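PDB 3LYB: putative endoribonuclease from Klebsiella pneumoniae, which probably acts as an endoribonuclease of the YjgF-like L-PSP family. Local coordinates for residues V94-L104 with P123-M133. Residues are numbered along the deposited sequence; the frame is centred on the assembly and turned at random.
Sequences VIKLVQYFRNL and PVSTVVQVSEM. With CA (calcium ion), chain G.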
loop_
_atom_site.group_PDB
_atom_site.type_symbol
_atom_site.label_atom_id
_atom_site.label_comp_id
_atom_site.label_asym_id
_atom_site.label_seq_id
_atom_site.Cartn_x
_atom_site.Cartn_y
_atom_site.Cartn_z
ATOM N N VAL B 94 -32.618 11.121 -24.790
ATOM C CA VAL B 94 -31.874 10.707 -23.613
ATOM C C VAL B 94 -31.460 11.949 -22.850
ATOM O O VAL B 94 -30.449 12.554 -23.194
ATOM C CB VAL B 94 -30.589 9.973 -23.998
ATOM C CG1 VAL B 94 -29.912 9.431 -22.758
ATOM C CG2 VAL B 94 -30.881 8.844 -25.001
ATOM N N ILE B 95 -32.230 12.331 -21.833
ATOM C CA ILE B 95 -31.979 13.585 -21.111
ATOM C C ILE B 95 -31.021 13.503 -19.901
ATOM O O ILE B 95 -30.453 14.521 -19.477
ATOM C CB ILE B 95 -33.290 14.250 -20.616
ATOM C CG1 ILE B 95 -34.090 13.257 -19.782
ATOM C CG2 ILE B 95 -34.107 14.791 -21.798
ATOM C CD1 ILE B 95 -34.524 13.801 -18.477
ATOM N N LYS B 96 -30.861 12.313 -19.331
ATOM C CA LYS B 96 -30.025 12.143 -18.147
ATOM C C LYS B 96 -29.023 11.039 -18.407
ATOM O O LYS B 96 -29.369 9.967 -18.913
ATOM C CB LYS B 96 -30.903 11.800 -16.937
ATOM C CG LYS B 96 -30.242 11.858 -15.564
ATOM C CD LYS B 96 -30.977 10.899 -14.620
ATOM C CE LYS B 96 -31.036 11.379 -13.182
ATOM N NZ LYS B 96 -29.685 11.492 -12.610
ATOM N N LEU B 97 -27.768 11.311 -18.092
ATOM C CA LEU B 97 -26.757 10.243 -18.063
ATOM C C LEU B 97 -26.073 10.189 -16.707
ATOM O O LEU B 97 -25.684 11.233 -16.154
ATOM C CB LEU B 97 -25.710 10.437 -19.154
ATOM C CG LEU B 97 -26.137 10.360 -20.619
ATOM C CD1 LEU B 97 -24.884 10.471 -21.426
ATOM C CD2 LEU B 97 -26.897 9.089 -20.989
ATOM N N VAL B 98 -25.939 8.983 -16.162
ATOM C CA VAL B 98 -25.042 8.776 -15.017
ATOM C C VAL B 98 -23.822 7.984 -15.515
ATOM O O VAL B 98 -23.962 6.869 -16.020
ATOM C CB VAL B 98 -25.737 8.141 -13.764
ATOM C CG1 VAL B 98 -24.759 8.044 -12.623
ATOM C CG2 VAL B 98 -26.920 8.973 -13.320
ATOM N N GLN B 99 -22.643 8.590 -15.400
ATOM C CA GLN B 99 -21.421 7.995 -15.924
ATOM C C GLN B 99 -20.405 7.639 -14.840
ATOM O O GLN B 99 -19.966 8.493 -14.080
ATOM C CB GLN B 99 -20.795 8.938 -16.939
ATOM C CG GLN B 99 -21.679 9.172 -18.176
ATOM C CD GLN B 99 -21.801 10.637 -18.513
ATOM O OE1 GLN B 99 -21.722 11.010 -19.667
ATOM N NE2 GLN B 99 -22.007 11.480 -17.502
ATOM N N TYR B 100 -20.020 6.367 -14.814
ATOM C CA TYR B 100 -19.156 5.790 -13.800
ATOM C C TYR B 100 -17.800 5.415 -14.382
ATOM O O TYR B 100 -17.719 4.651 -15.335
ATOM C CB TYR B 100 -19.820 4.526 -13.273
ATOM C CG TYR B 100 -21.165 4.727 -12.599
ATOM C CD1 TYR B 100 -21.237 5.214 -11.298
ATOM C CD2 TYR B 100 -22.357 4.402 -13.254
ATOM C CE1 TYR B 100 -22.444 5.394 -10.663
ATOM C CE2 TYR B 100 -23.594 4.570 -12.623
ATOM C CZ TYR B 100 -23.622 5.057 -11.313
ATOM O OH TYR B 100 -24.819 5.241 -10.644
ATOM N N PHE B 101 -16.734 5.940 -13.791
ATOM C CA PHE B 101 -15.378 5.667 -14.255
ATOM C C PHE B 101 -14.554 4.963 -13.213
ATOM O O PHE B 101 -14.701 5.223 -12.016
ATOM C CB PHE B 101 -14.629 6.969 -14.525
ATOM C CG PHE B 101 -15.142 7.757 -15.679
ATOM C CD1 PHE B 101 -16.337 8.469 -15.584
ATOM C CD2 PHE B 101 -14.400 7.828 -16.864
ATOM C CE1 PHE B 101 -16.789 9.234 -16.662
ATOM C CE2 PHE B 101 -14.851 8.594 -17.948
ATOM C CZ PHE B 101 -16.056 9.299 -17.841
ATOM N N ARG B 102 -13.644 4.119 -13.671
ATOM C CA ARG B 102 -12.564 3.630 -12.829
ATOM C C ARG B 102 -11.494 4.692 -12.626
ATOM O O ARG B 102 -10.749 4.644 -11.663
ATOM C CB ARG B 102 -11.931 2.375 -13.445
ATOM C CG ARG B 102 -12.758 1.144 -13.150
ATOM C CD ARG B 102 -12.002 -0.134 -13.221
ATOM N NE ARG B 102 -11.172 -0.323 -12.054
ATOM C CZ ARG B 102 -9.892 -0.687 -12.084
ATOM N NH1 ARG B 102 -9.281 -0.936 -13.236
ATOM N NH2 ARG B 102 -9.230 -0.839 -10.940
ATOM N N ASN B 103 -11.407 5.644 -13.547
ATOM C CA ASN B 103 -10.332 6.635 -13.535
ATOM C C ASN B 103 -10.725 7.920 -14.256
ATOM O O ASN B 103 -10.743 7.960 -15.489
ATOM C CB ASN B 103 -9.089 6.055 -14.206
ATOM C CG ASN B 103 -7.875 6.918 -14.010
ATOM O OD1 ASN B 103 -7.950 8.148 -13.932
ATOM N ND2 ASN B 103 -6.742 6.278 -13.912
ATOM N N LEU B 104 -11.007 8.972 -13.498
ATOM C CA LEU B 104 -11.440 10.221 -14.125
ATOM C C LEU B 104 -10.388 10.888 -15.037
ATOM O O LEU B 104 -10.711 11.835 -15.770
ATOM C CB LEU B 104 -12.000 11.218 -13.101
ATOM C CG LEU B 104 -13.375 10.853 -12.534
ATOM C CD1 LEU B 104 -13.834 11.847 -11.476
ATOM C CD2 LEU B 104 -14.437 10.732 -13.618
ATOM N N PRO B 123 -26.768 16.169 -22.609
ATOM C CA PRO B 123 -27.755 15.872 -21.569
ATOM C C PRO B 123 -27.334 16.316 -20.161
ATOM O O PRO B 123 -26.205 16.780 -19.962
ATOM C CB PRO B 123 -27.883 14.340 -21.630
ATOM C CG PRO B 123 -26.607 13.853 -22.248
ATOM C CD PRO B 123 -25.834 15.047 -22.795
ATOM N N VAL B 124 -28.261 16.200 -19.210
ATOM C CA VAL B 124 -27.933 16.275 -17.789
ATOM C C VAL B 124 -26.942 15.168 -17.447
ATOM O O VAL B 124 -26.969 14.086 -18.050
ATOM C CB VAL B 124 -29.219 16.248 -16.925
ATOM C CG1 VAL B 124 -29.006 15.609 -15.568
ATOM C CG2 VAL B 124 -29.754 17.680 -16.777
ATOM N N SER B 125 -26.042 15.448 -16.509
ATOM C CA SER B 125 -24.838 14.620 -16.376
ATOM C C SER B 125 -24.280 14.478 -14.954
ATOM O O SER B 125 -24.063 15.449 -14.229
ATOM C CB SER B 125 -23.761 15.143 -17.338
ATOM O OG SER B 125 -22.602 14.359 -17.332
ATOM N N THR B 126 -24.068 13.236 -14.569
ATOM C CA THR B 126 -23.328 12.926 -13.373
ATOM C C THR B 126 -22.122 12.072 -13.747
ATOM O O THR B 126 -22.220 11.139 -14.558
ATOM C CB THR B 126 -24.206 12.203 -12.337
ATOM O OG1 THR B 126 -25.262 13.071 -11.955
ATOM C CG2 THR B 126 -23.408 11.832 -11.092
ATOM N N VAL B 127 -20.991 12.397 -13.147
ATOM C CA VAL B 127 -19.729 11.748 -13.463
ATOM C C VAL B 127 -19.012 11.459 -12.160
ATOM O O VAL B 127 -18.627 12.391 -11.450
ATOM C CB VAL B 127 -18.837 12.680 -14.290
ATOM C CG1 VAL B 127 -17.555 11.993 -14.618
ATOM C CG2 VAL B 127 -19.542 13.152 -15.561
ATOM N N VAL B 128 -18.829 10.180 -11.838
ATOM C CA VAL B 128 -18.041 9.802 -10.658
ATOM C C VAL B 128 -17.024 8.689 -10.918
ATOM O O VAL B 128 -17.229 7.813 -11.770
ATOM C CB VAL B 128 -18.924 9.380 -9.473
ATOM C CG1 VAL B 128 -19.759 10.566 -8.986
ATOM C CG2 VAL B 128 -19.774 8.125 -9.815
ATOM N N GLN B 129 -15.934 8.727 -10.149
ATOM C CA GLN B 129 -14.951 7.656 -10.156
ATOM C C GLN B 129 -15.307 6.650 -9.078
ATOM O O GLN B 129 -15.288 6.958 -7.870
ATOM C CB GLN B 129 -13.535 8.182 -9.945
ATOM C CG GLN B 129 -12.481 7.082 -10.028
ATOM C CD GLN B 129 -11.046 7.604 -10.082
ATOM O OE1 GLN B 129 -10.720 8.539 -10.819
ATOM N NE2 GLN B 129 -10.189 6.991 -9.311
ATOM N N VAL B 130 -15.613 5.439 -9.518
ATOM C CA VAL B 130 -15.860 4.337 -8.592
ATOM C C VAL B 130 -14.713 3.331 -8.678
ATOM O O VAL B 130 -13.795 3.526 -9.447
ATOM C CB VAL B 130 -17.243 3.697 -8.853
ATOM C CG1 VAL B 130 -18.351 4.795 -8.846
ATOM C CG2 VAL B 130 -17.242 2.934 -10.154
ATOM N N SER B 131 -14.763 2.261 -7.893
ATOM C CA SER B 131 -13.678 1.288 -7.873
ATOM C C SER B 131 -13.784 0.341 -9.037
ATOM O O SER B 131 -12.802 0.067 -9.696
ATOM C CB SER B 131 -13.666 0.471 -6.586
ATOM O OG SER B 131 -13.760 1.302 -5.435
ATOM N N GLU B 132 -14.970 -0.177 -9.304
ATOM C CA GLU B 132 -15.069 -1.243 -10.266
ATOM C C GLU B 132 -16.476 -1.318 -10.838
ATOM O O GLU B 132 -17.418 -0.880 -10.190
ATOM C CB GLU B 132 -14.677 -2.564 -9.595
ATOM C CG GLU B 132 -14.143 -3.556 -10.549
ATOM C CD GLU B 132 -13.565 -4.777 -9.887
ATOM O OE1 GLU B 132 -12.724 -4.658 -8.957
ATOM O OE2 GLU B 132 -13.942 -5.884 -10.318
HETATM N N MSE B 133 -16.604 -1.860 -12.053
HETATM C CA MSE B 133 -17.902 -2.245 -12.615
HETATM C C MSE B 133 -17.858 -3.705 -13.028
HETATM O O MSE B 133 -16.792 -4.294 -13.104
HETATM C CB MSE B 133 -18.288 -1.376 -13.810
HETATM C CG MSE B 133 -18.591 0.061 -13.451
HETATM SE SE MSE B 133 -17.036 1.215 -13.215
HETATM C CE MSE B 133 -16.511 1.533 -15.044
HETATM CA CA CA G . -11.735 -7.033 -8.021
HETATM O O HOH W 1 -9.861 -6.251 -9.505
HETATM O O HOH W 2 -11.425 -9.056 -6.772
HETATM O O HOH W 3 -11.656 -5.273 -6.421
#
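Q99 bonds T126 with both its backbone N and its side-chain NE2. Strands 94-101 and 124-129 run parallel, 12° apart, and a ladder of backbone hydrogen bonds joins them from V124 N to I95 O through to V130 N to F101 O. The carbonyl of T126 is gripped twice: Q99 N lies 2.7 Å from T126 O, and Q99 NE2 comes to it from the opposite face of its plane. The bend at chi2 of Q99 (132°) turns the amide back toward the partner strand. NE2 also gives a bond to S125 OG at 2.9 Å. Both acceptors lie in the amide plane, so its rotation is fixed. Y110 OH bonds the other end, Q99 OE1.

Close packing continues on the face of Q99 and F101, under helix 107-115. V127 CG1 touches both F101 CE1 and L104 CD2, 3.5 Å from each. V128 O sits at the edge of the F101 ring. On the opposite face, Y100 CD1 meets V128 CG2 at 3.6 Å, with the two side chains alongside each other. There K96 NZ makes a salt bridge and T126 OG1 a hydrogen bond to E144 of a second subunit.

The looser side is where the strands end: R102, N103, Q129 and S131 are partly exposed. Q129 extends its chain so that OE1 takes the N-H of the buried L104 at 2.7 Å, from above the amide carbonyl plane. R102, bent at chi3 (76°), brings NE to S131 O at 2.9 Å, in the guanidinium plane. E132 OE1 binds a calcium ion with three waters.

V128 and Q129 pair with a strand of the second subunit, which continues the sheet. Helix 107-115 links the two parallel strands, a beta-alpha-beta crossover of the YjgF-like fold.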